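Local coordinates for CCMAN5 (Cellulosimicrobium cellulans, PDB 2XSG), which hydrolyses alpha-mannosidic linkages as a calcium-containing family 92 glycoside hydrolase, and probably uncaps mannose-capped phosphate on glycans to expose mannose-6-phosphate, at residues A150-A153 and G154-P157. Numbering follows the deposited sequence.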
loop_
_atom_site.group_PDB
_atom_site.type_symbol
_atom_site.label_atom_id
_atom_site.label_comp_id
_atom_site.label_asym_id
_atom_site.label_seq_id
_atom_site.Cartn_x
_atom_site.Cartn_y
_atom_site.Cartn_z
ATOM N N ALA A 150 -5.660 -32.278 1.358
ATOM C CA ALA A 150 -6.120 -33.612 1.768
ATOM C C ALA A 150 -7.551 -33.842 1.326
ATOM O O ALA A 150 -8.455 -33.180 1.820
ATOM C CB ALA A 150 -5.996 -33.789 3.303
ATOM N N PHE A 151 -7.768 -34.788 0.416
ATOM C CA PHE A 151 -9.112 -35.084 -0.114
ATOM C C PHE A 151 -9.747 -36.255 0.635
ATOM O O PHE A 151 -9.025 -37.088 1.167
ATOM C CB PHE A 151 -9.015 -35.453 -1.596
ATOM C CG PHE A 151 -8.745 -34.288 -2.504
ATOM C CD1 PHE A 151 -7.479 -33.723 -2.571
ATOM C CD2 PHE A 151 -9.758 -33.778 -3.314
ATOM C CE1 PHE A 151 -7.218 -32.649 -3.434
ATOM C CE2 PHE A 151 -9.510 -32.710 -4.175
ATOM C CZ PHE A 151 -8.241 -32.140 -4.231
ATOM N N PRO A 152 -11.093 -36.341 0.668
ATOM C CA PRO A 152 -11.656 -37.491 1.406
ATOM C C PRO A 152 -11.224 -38.829 0.793
ATOM O O PRO A 152 -11.060 -38.945 -0.424
ATOM C CB PRO A 152 -13.174 -37.292 1.273
ATOM C CG PRO A 152 -13.343 -35.796 1.026
ATOM C CD PRO A 152 -12.143 -35.409 0.202
ATOM N N ALA A 153 -11.039 -39.833 1.634
ATOM C CA ALA A 153 -10.713 -41.176 1.133
ATOM C C ALA A 153 -11.702 -41.620 0.043
ATOM O O ALA A 153 -12.905 -41.400 0.148
ATOM C CB ALA A 153 -10.669 -42.182 2.269
ATOM N N GLY A 154 -11.189 -42.221 -1.023
ATOM C CA GLY A 154 -12.076 -42.688 -2.077
ATOM C C GLY A 154 -12.304 -41.672 -3.173
ATOM O O GLY A 154 -12.766 -42.026 -4.259
ATOM N N SER A 155 -11.988 -40.407 -2.900
ATOM C CA SER A 155 -12.049 -39.371 -3.930
ATOM C C SER A 155 -11.055 -39.599 -5.058
ATOM O O SER A 155 -9.984 -40.132 -4.831
ATOM C CB SER A 155 -11.730 -38.017 -3.318
ATOM O OG SER A 155 -12.735 -37.623 -2.422
ATOM N N THR A 156 -11.412 -39.180 -6.268
ATOM C CA THR A 156 -10.434 -38.924 -7.328
ATOM C C THR A 156 -10.053 -37.428 -7.271
ATOM O O THR A 156 -10.807 -36.575 -7.769
ATOM C CB THR A 156 -11.002 -39.249 -8.729
ATOM O OG1 THR A 156 -11.533 -40.579 -8.756
ATOM C CG2 THR A 156 -9.916 -39.130 -9.811
ATOM N N PRO A 157 -8.893 -37.096 -6.664
ATOM C CA PRO A 157 -8.490 -35.697 -6.509
ATOM C C PRO A 157 -8.187 -35.038 -7.845
ATOM O O PRO A 157 -7.684 -35.680 -8.781
ATOM C CB PRO A 157 -7.190 -35.787 -5.688
ATOM C CG PRO A 157 -7.226 -37.142 -5.037
ATOM C CD PRO A 157 -7.863 -37.998 -6.113
#
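With chi1 at -74°, Phe151 holds CG beside its own backbone N and anti to the carbonyl carbon, which sends the ring toward Pro157, and chi2 of 75° turns one face to Pro157 CB; Ser155, whose OG lies likewise anti to its carbonyl carbon (chi1 -67°), turns that hydroxyl back to the chain at Pro152. Pro157 CB sits over the centre of the phenyl ring, 3.7 Å from Phe151 CD1, and makes a CH-pi contact almost along the ring normal. Nearer the bend, Phe151 CB meets Ser155 CB at 4.1 Å. The chain reverses here through a type II beta turn from Pro152 to Ser155, part of the loop that links strand 144-150 to strand 158-162 in the N-terminal domain of the family. Ser155 N closes the turn on Pro152 O at 3.0 Å, and Ser155 OG donates to the same oxygen at 2.9 Å, both approaching from one face of the carbonyl plane. The hydroxyl also rests against the proline ring, 3.5 Å from Pro152 CD. At the third position the backbone angles of Gly154 call for glycine, since a CB would collide with Ala153 O. Ile134, Ala245 and Ile248 also border the phenyl group, while Pro157 reaches Phe240 of strand 235-240. Replacing Phe151 by an alanine is likely to leave Pro157 CB without an aromatic face to rest on and open a gap toward Ile248.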